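Local coordinates for protein uroporphyrinogen-III synthetase (Pseudomonas syringae pv. tomato, PDB 3RE1) that probably catalyses the ring closure of the linear tetrapyrrole hydroxymethylbilane to uroporphyrinogen III, with release of water, on the route to protoporphyrin, at residues 142-147 / 165-170; 67-72 / 96-101; 47-52 / 174-179; 19-24 / 198-203; 221-226 / 240-245. One frame throughout, in Å; residues are numbered along the deposited sequence.

Contact 1: 142-147 / 165-170; sequences SRVLIM and VGVDYL
Two bends in the Arg143 chain, at chi2 (-101°) and chi3 (-65°), fold it down over Gly166 and turn its guanidinium toward Asp168. Because Gly166 has no side chain, Arg143 CD can settle 3.5 Å from Gly166 CA, and the backbone there lies over one guanidinium face. Arg143 NH2 then closes a salt bridge to Asp168 OD2 at 2.8 Å. The donor comes from the syn side but well out of the carboxylate plane, and the two flat groups are turned 57° apart. The same OD2 also takes a weak hydrogen bond from Tyr67. Beneath these side chains the strands 143-147 and 166-170 run parallel, with Val144 and Ile146 both donating and accepting in the ladder; Asp168 N, for instance, gives a hydrogen bond to Val144 O at 3.1 Å. They are the two strands of a beta-alpha-beta unit whose crossover is helix 155-162. That helix covers the face carrying Val144, Val167 and Tyr169, where beta-branched valine and isoleucine suit extended strands: Val144 CG2 meets Val167 CG2 at 3.4 Å, and Ile146 CD1 reaches Val167 CG1 at 3.3 Å. Tyr169 lies alongside Ile146, its CD1 3.6 Å from Ile146 CB, while its hydroxyl is bonded to Glu154. On the other face, beyond the salt bridge, the unbranched Met147 runs beside Leu170, and Met147 CG touches Leu170 CD2 at 3.4 Å; Leu170 also packs on helix 54-62.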
# COMPACT_ATOMS: atom_id res chain seq x y z
N SER A 142 22.86 -9.24 14.77
CA SER A 142 22.36 -9.25 13.41
C SER A 142 21.35 -8.09 13.15
O SER A 142 20.61 -7.67 14.07
CB SER A 142 21.77 -10.63 13.08
OG SER A 142 20.54 -10.86 13.73
N ARG A 143 21.39 -7.54 11.94
CA ARG A 143 20.54 -6.42 11.57
C ARG A 143 19.73 -6.76 10.32
O ARG A 143 20.07 -7.65 9.58
CB ARG A 143 21.37 -5.16 11.33
CG ARG A 143 22.41 -4.87 12.38
CD ARG A 143 21.99 -3.81 13.39
NE ARG A 143 21.83 -2.48 12.78
CZ ARG A 143 21.48 -1.39 13.45
NH1 ARG A 143 21.26 -1.42 14.76
NH2 ARG A 143 21.35 -0.26 12.80
N VAL A 144 18.64 -6.04 10.10
CA VAL A 144 17.85 -6.27 8.90
C VAL A 144 17.63 -4.96 8.19
O VAL A 144 17.55 -3.91 8.82
CB VAL A 144 16.49 -6.88 9.21
CG1 VAL A 144 16.67 -8.17 9.97
CG2 VAL A 144 15.66 -5.89 10.02
N LEU A 145 17.58 -5.01 6.86
CA LEU A 145 17.40 -3.78 6.08
C LEU A 145 16.03 -3.84 5.50
O LEU A 145 15.63 -4.88 4.98
CB LEU A 145 18.42 -3.68 4.94
CG LEU A 145 18.30 -2.42 4.07
CD1 LEU A 145 18.54 -1.17 4.90
CD2 LEU A 145 19.33 -2.46 3.05
N ILE A 146 15.29 -2.75 5.62
CA ILE A 146 13.90 -2.73 5.14
C ILE A 146 13.83 -1.70 4.04
O ILE A 146 14.16 -0.50 4.24
CB ILE A 146 12.88 -2.37 6.28
CG1 ILE A 146 12.82 -3.52 7.28
CG2 ILE A 146 11.50 -2.09 5.72
CD1 ILE A 146 12.06 -3.23 8.58
N MET A 147 13.43 -2.16 2.86
CA MET A 147 13.31 -1.25 1.72
C MET A 147 11.84 -0.89 1.56
O MET A 147 10.96 -1.76 1.48
CB MET A 147 13.88 -1.91 0.48
CG MET A 147 15.40 -2.05 0.55
SD MET A 147 16.13 -2.76 -0.89
CE MET A 147 17.61 -3.42 -0.19
N VAL A 165 16.85 -7.12 17.39
CA VAL A 165 17.36 -7.10 16.03
C VAL A 165 17.36 -5.66 15.52
O VAL A 165 16.35 -4.96 15.55
CB VAL A 165 16.49 -7.97 15.12
CG1 VAL A 165 16.93 -7.85 13.69
CG2 VAL A 165 16.57 -9.39 15.56
N GLY A 166 18.53 -5.21 15.07
CA GLY A 166 18.64 -3.87 14.55
C GLY A 166 17.94 -3.80 13.20
O GLY A 166 17.91 -4.77 12.43
N VAL A 167 17.37 -2.63 12.92
CA VAL A 167 16.64 -2.41 11.70
C VAL A 167 16.95 -1.02 11.15
O VAL A 167 16.89 -0.00 11.88
CB VAL A 167 15.16 -2.49 11.94
CG1 VAL A 167 14.40 -2.24 10.63
CG2 VAL A 167 14.78 -3.82 12.59
N ASP A 168 17.29 -0.97 9.86
CA ASP A 168 17.54 0.29 9.15
C ASP A 168 16.62 0.37 7.93
O ASP A 168 16.12 -0.65 7.42
CB ASP A 168 18.99 0.37 8.70
CG ASP A 168 19.94 0.61 9.85
OD1 ASP A 168 19.66 1.54 10.64
OD2 ASP A 168 20.97 -0.10 9.98
N TYR A 169 16.41 1.58 7.43
CA TYR A 169 15.51 1.76 6.31
C TYR A 169 16.25 2.26 5.12
O TYR A 169 17.26 2.94 5.24
CB TYR A 169 14.40 2.75 6.64
CG TYR A 169 13.37 2.25 7.65
CD1 TYR A 169 12.64 1.07 7.43
CD2 TYR A 169 13.11 2.97 8.82
CE1 TYR A 169 11.70 0.64 8.35
CE2 TYR A 169 12.16 2.54 9.74
CZ TYR A 169 11.46 1.39 9.50
OH TYR A 169 10.52 1.00 10.41
N LEU A 170 15.73 1.91 3.95
CA LEU A 170 16.28 2.37 2.69
C LEU A 170 15.09 2.84 1.88
O LEU A 170 14.45 2.06 1.18
CB LEU A 170 16.98 1.21 1.99
CG LEU A 170 17.58 1.53 0.62
CD1 LEU A 170 18.84 2.37 0.73
CD2 LEU A 170 17.84 0.26 -0.12

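Contact 2: 67-72 / 96-101; sequences YSAVIV and PWFSVG
From Val70 to Val72 and from Trp97 to Phe98 the backbones run side by side as parallel strands, their short axes 26° apart, held by hydrogen bonds from Val70 N to Pro96 O (3.1 Å), Phe98 N to Val70 O (2.8 Å) and Val72 N to Phe98 O (3.0 Å). Proline suits position 96, since it is the carbonyl that enters this ladder. Val70 and Trp97 point the same way from the sheet and lie side by side, the indole presenting a face to the valine. With Val70 CG1 anti to the backbone N (chi1 171°), this methyl sits almost exactly over the six-membered ring, 3.6 Å from its centroid, in a CH-pi contact, while CG2 lies near Trp97 NE1. Val72 extends the same patch, its CG2 3.9 Å from Trp97 CZ3. A wide, flat indole is well matched here, because one ring spans two valines on the neighbouring strand; Leu108 of helix 102-110 packs on both Val72 and Trp97. The opposite face carries Ile71 and Phe98, and the single methyl of Ala69 is small enough for the ring to approach edge-on: Ala69 CB meets Phe98 CE1 at 3.7 Å, near the ring plane. Leu133 of helix 131-137 touches both Ala69 and Phe98. Strand 69-72, helix 75-88 and strand 97-99 together make a classical beta-alpha-beta crossover, the repeating architecture of an alpha/beta domain with helices on either side of its sheet.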
# COMPACT_ATOMS: atom_id res chain seq x y z
N TYR A 67 23.91 -6.80 6.31
CA TYR A 67 22.69 -7.25 6.94
C TYR A 67 22.54 -8.76 6.80
O TYR A 67 22.99 -9.36 5.81
CB TYR A 67 21.46 -6.54 6.32
CG TYR A 67 21.56 -5.03 6.46
CD1 TYR A 67 21.06 -4.38 7.58
CD2 TYR A 67 22.19 -4.29 5.52
CE1 TYR A 67 21.22 -3.03 7.76
CE2 TYR A 67 22.33 -2.93 5.66
CZ TYR A 67 21.85 -2.30 6.78
OH TYR A 67 21.98 -0.92 6.89
N SER A 68 21.86 -9.34 7.78
CA SER A 68 21.53 -10.75 7.80
C SER A 68 20.32 -11.00 6.95
O SER A 68 20.14 -12.10 6.45
CB SER A 68 21.22 -11.16 9.24
OG SER A 68 22.28 -10.79 10.11
N ALA A 69 19.47 -9.98 6.79
CA ALA A 69 18.24 -10.13 6.01
C ALA A 69 17.73 -8.84 5.45
O ALA A 69 17.90 -7.79 6.06
CB ALA A 69 17.13 -10.82 6.84
N VAL A 70 17.08 -8.94 4.29
CA VAL A 70 16.49 -7.80 3.63
C VAL A 70 15.01 -8.05 3.47
O VAL A 70 14.62 -9.06 2.91
CB VAL A 70 17.06 -7.60 2.23
CG1 VAL A 70 16.27 -6.53 1.49
CG2 VAL A 70 18.48 -7.19 2.32
N ILE A 71 14.20 -7.11 3.96
CA ILE A 71 12.73 -7.15 3.84
C ILE A 71 12.25 -6.05 2.89
O ILE A 71 12.65 -4.88 2.98
CB ILE A 71 12.04 -6.88 5.23
CG1 ILE A 71 12.49 -7.88 6.30
CG2 ILE A 71 10.55 -6.95 5.10
CD1 ILE A 71 12.23 -7.45 7.74
N VAL A 72 11.38 -6.42 1.98
CA VAL A 72 10.83 -5.46 1.01
C VAL A 72 9.31 -5.41 1.23
O VAL A 72 8.62 -6.42 1.23
CB VAL A 72 11.17 -5.87 -0.42
CG1 VAL A 72 10.65 -4.85 -1.44
CG2 VAL A 72 12.66 -6.03 -0.58
N PRO A 96 19.30 -13.91 2.49
CA PRO A 96 17.85 -14.07 2.67
C PRO A 96 17.12 -12.76 2.46
O PRO A 96 17.51 -11.72 2.99
CB PRO A 96 17.72 -14.55 4.11
CG PRO A 96 19.04 -15.22 4.39
CD PRO A 96 20.03 -14.34 3.69
N TRP A 97 16.07 -12.83 1.65
CA TRP A 97 15.22 -11.69 1.33
C TRP A 97 13.80 -12.14 1.61
O TRP A 97 13.45 -13.31 1.38
CB TRP A 97 15.36 -11.31 -0.15
CG TRP A 97 16.56 -10.45 -0.45
CD1 TRP A 97 17.87 -10.71 -0.13
CD2 TRP A 97 16.56 -9.19 -1.14
NE1 TRP A 97 18.67 -9.67 -0.55
CE2 TRP A 97 17.89 -8.74 -1.18
CE3 TRP A 97 15.57 -8.40 -1.71
CZ2 TRP A 97 18.25 -7.51 -1.77
CZ3 TRP A 97 15.93 -7.18 -2.30
CH2 TRP A 97 17.25 -6.75 -2.31
N PHE A 98 12.97 -11.23 2.11
CA PHE A 98 11.60 -11.57 2.44
C PHE A 98 10.63 -10.51 1.99
O PHE A 98 11.03 -9.36 1.73
CB PHE A 98 11.49 -11.78 3.96
CG PHE A 98 12.51 -12.75 4.50
CD1 PHE A 98 13.78 -12.33 4.81
CD2 PHE A 98 12.22 -14.11 4.64
CE1 PHE A 98 14.73 -13.22 5.30
CE2 PHE A 98 13.19 -15.00 5.15
CZ PHE A 98 14.43 -14.55 5.47
N SER A 99 9.35 -10.90 1.92
CA SER A 99 8.23 -9.98 1.60
C SER A 99 7.00 -10.40 2.37
O SER A 99 6.92 -11.53 2.86
CB SER A 99 7.90 -10.03 0.11
OG SER A 99 7.71 -11.38 -0.32
N VAL A 100 6.02 -9.50 2.47
CA VAL A 100 4.77 -9.82 3.17
C VAL A 100 3.90 -10.68 2.25
O VAL A 100 3.47 -11.78 2.63
CB VAL A 100 4.02 -8.55 3.58
CG1 VAL A 100 4.71 -7.88 4.77
CG2 VAL A 100 3.94 -7.58 2.38
N GLY A 101 3.68 -10.19 1.03
CA GLY A 101 2.88 -10.92 0.07
C GLY A 101 3.68 -11.62 -1.02
O GLY A 101 4.81 -11.25 -1.30

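Contact 3: 47-52 / 174-179; sequences ETEPLP and RRYLPQ
Glu47 and Tyr176 lie side by side on one face of a short antiparallel ladder, with Glu47 CB 3.2 Å from Tyr176 CE1, a close fit. The ring spans two residues of the partner strand, since Tyr176 CE2 also meets Glu49 CB at 3.7 Å. Both glutamates thus offer their aliphatic carbon to the tyrosine. Glu47 CG rests on the Pro178 ring as well, 3.5 Å from its CG. Tyr176 takes its place because its CG stands between the backbone N and the carbonyl carbon (chi1 63°), which swings the ring over toward strand 47-50. Behind these side chains, Glu49 and Arg174 form a hydrogen-bonded pair, with Glu49 N to Arg174 O at 2.8 Å and Arg174 N to Glu49 O at 2.9 Å. Glu47 N bonds to Tyr176 O at 3.1 Å, whereas the return bond from Tyr176 N is weak. As in other uroporphyrinogen III synthases, an antiparallel pair of strands of this kind links the two alpha/beta domains, and its exposed position goes with long charged side chains whose ends can stay in water. Thr48 and Arg175 are the non-hydrogen-bonded pair between, and Thr48 CG2 comes up at the edge of the Arg175 guanidinium. Further out, Pro76, at the start of helix 75-88, packs against both of them, and Leu177 packs against helix 209-212.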
# COMPACT_ATOMS: atom_id res chain seq x y z
N GLU A 47 0.34 8.83 -5.95
CA GLU A 47 1.21 8.52 -7.05
C GLU A 47 2.54 8.07 -6.50
O GLU A 47 2.95 8.56 -5.44
CB GLU A 47 1.37 9.75 -7.91
CG GLU A 47 0.37 9.82 -9.05
CD GLU A 47 0.73 8.90 -10.21
OE1 GLU A 47 0.75 7.66 -10.01
OE2 GLU A 47 0.99 9.43 -11.32
N THR A 48 3.20 7.15 -7.19
CA THR A 48 4.49 6.63 -6.72
C THR A 48 5.64 7.30 -7.45
O THR A 48 5.82 7.11 -8.65
CB THR A 48 4.59 5.10 -6.94
OG1 THR A 48 3.28 4.51 -6.88
CG2 THR A 48 5.43 4.49 -5.85
N GLU A 49 6.43 8.09 -6.72
CA GLU A 49 7.56 8.79 -7.34
C GLU A 49 8.95 8.29 -6.90
O GLU A 49 9.30 8.39 -5.73
CB GLU A 49 7.48 10.28 -7.06
CG GLU A 49 8.49 11.08 -7.83
CD GLU A 49 9.05 12.22 -7.03
OE1 GLU A 49 9.91 12.95 -7.57
OE2 GLU A 49 8.66 12.39 -5.85
N PRO A 50 9.76 7.76 -7.85
CA PRO A 50 11.09 7.26 -7.49
C PRO A 50 11.96 8.34 -6.90
O PRO A 50 11.76 9.52 -7.17
CB PRO A 50 11.65 6.78 -8.83
CG PRO A 50 10.43 6.34 -9.57
CD PRO A 50 9.44 7.44 -9.25
N LEU A 51 12.92 7.91 -6.07
CA LEU A 51 13.83 8.81 -5.40
C LEU A 51 15.29 8.70 -5.87
O LEU A 51 15.74 7.63 -6.27
CB LEU A 51 13.75 8.58 -3.89
CG LEU A 51 12.76 9.51 -3.25
CD1 LEU A 51 12.37 8.99 -1.89
CD2 LEU A 51 13.38 10.91 -3.15
N PRO A 52 16.02 9.83 -5.84
CA PRO A 52 17.46 9.85 -6.16
C PRO A 52 18.30 9.58 -4.89
O PRO A 52 18.21 10.36 -3.92
CB PRO A 52 17.67 11.25 -6.72
CG PRO A 52 16.67 12.08 -5.97
CD PRO A 52 15.45 11.19 -5.79
N ARG A 174 8.79 7.97 -2.87
CA ARG A 174 7.95 8.87 -2.12
C ARG A 174 6.56 8.85 -2.74
O ARG A 174 6.39 8.49 -3.93
CB ARG A 174 8.54 10.29 -2.17
CG ARG A 174 7.81 11.35 -1.36
CD ARG A 174 8.76 12.51 -1.03
NE ARG A 174 8.11 13.58 -0.24
CZ ARG A 174 7.62 14.71 -0.76
NH1 ARG A 174 7.70 14.94 -2.07
NH2 ARG A 174 7.06 15.61 0.04
N ARG A 175 5.57 9.24 -1.93
CA ARG A 175 4.19 9.31 -2.40
C ARG A 175 3.57 10.69 -2.19
O ARG A 175 3.76 11.32 -1.15
CB ARG A 175 3.35 8.21 -1.75
CG ARG A 175 3.58 6.86 -2.41
CD ARG A 175 2.66 5.81 -1.85
NE ARG A 175 2.68 4.60 -2.67
CZ ARG A 175 2.02 3.48 -2.38
NH1 ARG A 175 1.26 3.40 -1.29
NH2 ARG A 175 2.11 2.43 -3.21
N TYR A 176 2.87 11.16 -3.23
CA TYR A 176 2.26 12.47 -3.20
C TYR A 176 0.81 12.45 -3.72
O TYR A 176 0.33 11.42 -4.23
CB TYR A 176 3.10 13.47 -4.02
CG TYR A 176 3.20 13.12 -5.48
CD1 TYR A 176 2.08 13.11 -6.29
CD2 TYR A 176 4.42 12.79 -6.06
CE1 TYR A 176 2.15 12.79 -7.62
CE2 TYR A 176 4.50 12.45 -7.41
CZ TYR A 176 3.36 12.46 -8.17
OH TYR A 176 3.42 12.15 -9.50
N LEU A 177 0.14 13.59 -3.58
CA LEU A 177 -1.24 13.80 -4.00
C LEU A 177 -1.29 14.52 -5.33
O LEU A 177 -1.06 15.73 -5.39
CB LEU A 177 -1.98 14.67 -2.98
CG LEU A 177 -3.41 15.09 -3.37
CD1 LEU A 177 -4.40 13.94 -3.19
CD2 LEU A 177 -3.82 16.30 -2.56
N PRO A 178 -1.61 13.79 -6.41
CA PRO A 178 -1.70 14.36 -7.74
C PRO A 178 -2.38 15.72 -7.71
O PRO A 178 -3.24 15.98 -6.87
CB PRO A 178 -2.53 13.33 -8.49
CG PRO A 178 -2.07 12.05 -7.89
CD PRO A 178 -2.01 12.36 -6.43
N GLN A 179 -1.97 16.61 -8.61
CA GLN A 179 -2.53 17.95 -8.67
C GLN A 179 -3.96 17.95 -9.20
O GLN A 179 -4.19 17.69 -10.39
CB GLN A 179 -1.63 18.86 -9.52
CG GLN A 179 -1.85 20.36 -9.28
CD GLN A 179 -1.88 20.73 -7.79
OE1 GLN A 179 -2.54 21.71 -7.38
NE2 GLN A 179 -1.15 19.96 -6.96

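Contact 4: 19-24 / 198-203; sequences LTRPAE and VVSSGQ
Arg21 leans across Ser200, and its side chain can be followed atom by atom. Its CB lies 3.5 Å from Ser200 OG. From there CG departs between the backbone N and the carbonyl carbon (chi1 76°), and a bend at chi3 turns the head back over segment 198-203. NE donates to a water at 3.0 Å, and this water also accepts from Thr20 N. The guanidinium lays one face on Ser200, with Arg21 CZ 3.6 Å from Ser200 CB, a small group that lets the flat cation come down squarely. At the rim, NH2 meets Val198 CG1 at 3.5 Å near the guanidinium plane, while NH1 is bonded to Ala249 O, which helps to fix the rotation of the head. Beside it, Thr20 uses its hydroxyl in place of a strong backbone link: OG1 donates to a lone pair of Val198 O at 2.8 Å, in the carbonyl plane. A second water bridges the widening gap, donating to Thr20 OG1 at 2.7 Å and accepting from Ser200 N. Leu19 and Val198, side by side behind the polar groups, supply the hydrophobic part. Strands 16-19 and 196-198 are neighbours in a parallel sheet, and the contact sits where both strands end at its carboxyl edge and the backbone diverges, one segment entering helix 23-34 after Pro22 and the other helix 202-205 after Ser201.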
# COMPACT_ATOMS: atom_id res chain seq x y z
N LEU A 19 -12.87 5.46 -6.85
CA LEU A 19 -11.60 4.78 -6.62
C LEU A 19 -10.60 5.86 -6.49
O LEU A 19 -10.60 6.81 -7.27
CB LEU A 19 -11.23 3.88 -7.78
CG LEU A 19 -12.24 2.80 -8.17
CD1 LEU A 19 -11.70 1.96 -9.35
CD2 LEU A 19 -12.52 1.92 -7.03
N THR A 20 -9.75 5.73 -5.46
CA THR A 20 -8.76 6.76 -5.15
C THR A 20 -7.28 6.40 -5.28
O THR A 20 -6.40 7.27 -5.15
CB THR A 20 -9.00 7.30 -3.76
OG1 THR A 20 -8.75 6.26 -2.81
CG2 THR A 20 -10.45 7.83 -3.62
N ARG A 21 -6.99 5.14 -5.58
CA ARG A 21 -5.59 4.72 -5.73
C ARG A 21 -4.90 5.26 -7.00
O ARG A 21 -5.50 6.00 -7.79
CB ARG A 21 -5.54 3.20 -5.64
CG ARG A 21 -5.98 2.47 -6.85
CD ARG A 21 -6.18 1.04 -6.48
NE ARG A 21 -7.34 0.96 -5.61
CZ ARG A 21 -7.61 -0.05 -4.79
NH1 ARG A 21 -6.81 -1.10 -4.72
NH2 ARG A 21 -8.70 0.01 -4.04
N PRO A 22 -3.61 4.92 -7.21
CA PRO A 22 -2.82 5.35 -8.39
C PRO A 22 -3.48 5.06 -9.72
O PRO A 22 -4.24 4.09 -9.86
CB PRO A 22 -1.52 4.53 -8.27
CG PRO A 22 -1.36 4.37 -6.80
CD PRO A 22 -2.78 4.14 -6.26
N ALA A 23 -3.14 5.89 -10.70
CA ALA A 23 -3.66 5.80 -12.06
C ALA A 23 -3.76 4.40 -12.66
O ALA A 23 -4.86 3.96 -13.03
CB ALA A 23 -2.85 6.71 -12.99
N GLU A 24 -2.63 3.72 -12.78
CA GLU A 24 -2.63 2.38 -13.38
C GLU A 24 -3.34 1.39 -12.51
O GLU A 24 -4.06 0.53 -13.01
CB GLU A 24 -1.21 1.89 -13.69
CG GLU A 24 -0.55 2.57 -14.91
CD GLU A 24 -1.45 2.56 -16.17
OE1 GLU A 24 -1.90 1.47 -16.57
OE2 GLU A 24 -1.70 3.63 -16.76
N VAL A 198 -13.94 4.26 -2.05
CA VAL A 198 -12.87 3.29 -1.81
C VAL A 198 -11.51 3.95 -1.70
O VAL A 198 -11.19 4.83 -2.48
CB VAL A 198 -12.77 2.26 -2.92
CG1 VAL A 198 -11.67 1.24 -2.58
CG2 VAL A 198 -14.11 1.55 -3.10
N VAL A 199 -10.74 3.52 -0.69
CA VAL A 199 -9.40 3.96 -0.46
C VAL A 199 -8.55 2.70 -0.31
O VAL A 199 -9.04 1.66 0.11
CB VAL A 199 -9.28 4.78 0.83
CG1 VAL A 199 -9.91 6.10 0.64
CG2 VAL A 199 -9.89 4.03 1.97
N SER A 200 -7.27 2.79 -0.68
CA SER A 200 -6.42 1.61 -0.64
C SER A 200 -5.33 1.67 0.43
O SER A 200 -4.68 0.66 0.68
CB SER A 200 -5.81 1.39 -2.00
OG SER A 200 -4.88 2.42 -2.30
N SER A 201 -5.12 2.84 1.04
CA SER A 201 -4.12 3.01 2.08
C SER A 201 -4.58 4.02 3.11
O SER A 201 -5.60 4.68 2.93
CB SER A 201 -2.80 3.50 1.47
OG SER A 201 -2.94 4.77 0.83
N GLY A 202 -3.81 4.15 4.18
CA GLY A 202 -4.12 5.13 5.18
C GLY A 202 -3.84 6.52 4.63
O GLY A 202 -4.64 7.44 4.81
N GLN A 203 -2.68 6.71 3.99
CA GLN A 203 -2.34 8.04 3.50
C GLN A 203 -3.26 8.27 2.30
O GLN A 203 -3.33 9.36 1.73
CB GLN A 203 -0.87 8.14 3.10
CG GLN A 203 -0.53 7.59 1.73
CD GLN A 203 0.94 7.15 1.61
OE1 GLN A 203 1.85 7.77 2.18
NE2 GLN A 203 1.18 6.08 0.84
O HOH W 1 -9.07 3.14 -4.47
O HOH W 2 -6.56 5.12 -1.60

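Contact 5: 221-226 / 240-245; sequences GLPLFV and ARNVID
Leu224 is held through both its backbone polar atoms: its N donates to Asn242 O at 2.9 Å, although the position of that oxygen is less certain, and its O accepts from Ile244 N at a short 2.6 Å. Val226 N carries the ladder on with a bond to Ile244 O at 2.9 Å. Just before the strands, Leu222 O and Asn242 N do not meet directly, and a water joins them, donating to Leu222 O and accepting from Asn242 N at 2.7 Å. Strand 224-226, helix 229-238 and strand 243-245 form a beta-alpha-beta unit at one border of the five-stranded parallel sheet. The polar backbone atoms of Phe225 turn the other way, to Leu197 and Val199 on and just past the preceding strand. Phe225 itself lies alongside Ile244, with Ile244 CB over one ring face, 4.2 Å from the centroid. With CG1 of Ile244 placed near the backbone N (chi1 -61°), CG2 is swung to the far side from that nitrogen and reaches Phe225 CD2, 3.5 Å away. Helix 251-260 packs over this apolar pair. On the reverse face Val226 CG1 touches Val243 CG1 at 3.7 Å, a diagonal contact out of register, and there helix 229-238 lies against Leu224 and Val226. At the rim, the Arg241 guanidinium spreads one face over the backbone of Gly221, where the absence of a side chain lets Arg241 NH1 come within 3.3 Å of Gly221 CA; Arg241 NH2 makes a weak hydrogen bond to Pro217 O.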
# COMPACT_ATOMS: atom_id res chain seq x y z
N GLY A 221 -21.27 10.14 5.19
CA GLY A 221 -22.33 9.16 5.35
C GLY A 221 -22.32 8.05 4.31
O GLY A 221 -22.97 7.02 4.51
N LEU A 222 -21.57 8.24 3.22
CA LEU A 222 -21.46 7.25 2.14
C LEU A 222 -20.65 6.04 2.56
O LEU A 222 -19.77 6.15 3.40
CB LEU A 222 -20.80 7.86 0.91
CG LEU A 222 -21.60 9.04 0.37
CD1 LEU A 222 -20.71 9.92 -0.52
CD2 LEU A 222 -22.83 8.49 -0.36
N PRO A 223 -20.95 4.88 1.99
CA PRO A 223 -20.18 3.70 2.36
C PRO A 223 -18.73 3.92 2.05
O PRO A 223 -18.39 4.30 0.93
CB PRO A 223 -20.77 2.60 1.50
CG PRO A 223 -22.24 3.01 1.41
CD PRO A 223 -22.15 4.53 1.20
N LEU A 224 -17.87 3.68 3.03
CA LEU A 224 -16.45 3.84 2.83
C LEU A 224 -15.73 2.51 2.95
O LEU A 224 -15.73 1.89 4.02
CB LEU A 224 -15.90 4.86 3.82
CG LEU A 224 -14.38 5.01 3.85
CD1 LEU A 224 -13.88 5.53 2.53
CD2 LEU A 224 -13.98 5.91 5.02
N PHE A 225 -15.10 2.08 1.86
CA PHE A 225 -14.39 0.81 1.80
C PHE A 225 -12.86 0.91 2.09
O PHE A 225 -12.06 1.31 1.23
CB PHE A 225 -14.63 0.15 0.44
CG PHE A 225 -16.06 -0.24 0.20
CD1 PHE A 225 -16.98 0.69 -0.25
CD2 PHE A 225 -16.49 -1.55 0.48
CE1 PHE A 225 -18.31 0.35 -0.43
CE2 PHE A 225 -17.80 -1.91 0.32
CZ PHE A 225 -18.73 -0.97 -0.15
N VAL A 226 -12.49 0.57 3.32
CA VAL A 226 -11.12 0.66 3.78
C VAL A 226 -10.42 -0.68 3.71
O VAL A 226 -11.05 -1.73 3.91
CB VAL A 226 -11.09 1.17 5.22
CG1 VAL A 226 -11.97 2.38 5.29
CG2 VAL A 226 -11.56 0.08 6.21
N ALA A 240 -16.38 9.28 9.60
CA ALA A 240 -17.06 8.40 8.68
C ALA A 240 -18.05 7.55 9.50
O ALA A 240 -17.69 6.97 10.54
CB ALA A 240 -16.03 7.51 7.98
N ARG A 241 -19.30 7.48 9.05
CA ARG A 241 -20.32 6.73 9.79
C ARG A 241 -20.59 5.31 9.26
O ARG A 241 -21.24 4.50 9.93
CB ARG A 241 -21.62 7.51 9.84
CG ARG A 241 -21.47 8.97 10.22
CD ARG A 241 -22.65 9.79 9.66
NE ARG A 241 -22.20 11.13 9.30
CZ ARG A 241 -22.66 11.84 8.27
NH1 ARG A 241 -23.62 11.34 7.50
NH2 ARG A 241 -22.17 13.05 8.02
N ASN A 242 -20.12 5.01 8.06
CA ASN A 242 -20.37 3.71 7.45
C ASN A 242 -19.07 3.13 6.89
O ASN A 242 -18.85 3.15 5.70
CB ASN A 242 -21.44 3.81 6.36
CG ASN A 242 -21.88 2.43 5.84
OD1 ASN A 242 -21.54 1.41 6.45
ND2 ASN A 242 -22.62 2.39 4.71
N VAL A 243 -18.22 2.63 7.78
CA VAL A 243 -16.92 2.13 7.39
C VAL A 243 -16.96 0.63 7.12
O VAL A 243 -17.33 -0.15 7.98
CB VAL A 243 -15.86 2.43 8.44
CG1 VAL A 243 -14.48 1.91 7.97
CG2 VAL A 243 -15.84 3.94 8.73
N ILE A 244 -16.56 0.26 5.91
CA ILE A 244 -16.60 -1.13 5.50
C ILE A 244 -15.20 -1.66 5.39
O ILE A 244 -14.44 -1.24 4.52
CB ILE A 244 -17.35 -1.31 4.14
CG1 ILE A 244 -18.82 -0.83 4.29
CG2 ILE A 244 -17.26 -2.77 3.66
CD1 ILE A 244 -18.99 0.67 4.25
N ASP A 245 -14.87 -2.58 6.28
CA ASP A 245 -13.54 -3.16 6.35
C ASP A 245 -13.43 -4.33 5.35
O ASP A 245 -14.21 -5.27 5.42
CB ASP A 245 -13.28 -3.64 7.80
CG ASP A 245 -11.81 -4.05 8.05
OD1 ASP A 245 -11.17 -4.69 7.16
OD2 ASP A 245 -11.31 -3.74 9.17
O HOH W 3 -18.65 6.04 6.10

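Contacts 1 and 2 belong to one mixed sheet, centres 9 Å apart, and strands 69-72 and 143-148, one from each, are hydrogen-bonded neighbours in it. Contacts 4 and 5 belong to the separate five-stranded parallel sheet, contact 4 at the carboxyl ends of its strands, with centres 14 Å apart and joined through Val199 and Phe225. Contact 3 stands between these two groups: it shares strand 166-176 with contact 1, whose centre is 23 Å away, and touches contact 4 through Arg175 and Gln203. Along the chain, contact 4 opens first and encloses contact 3, which in turn encloses contacts 2 and 1; contact 5 follows. The second sheet is thus built from both ends of the chain, and the polypeptide passes between domains twice.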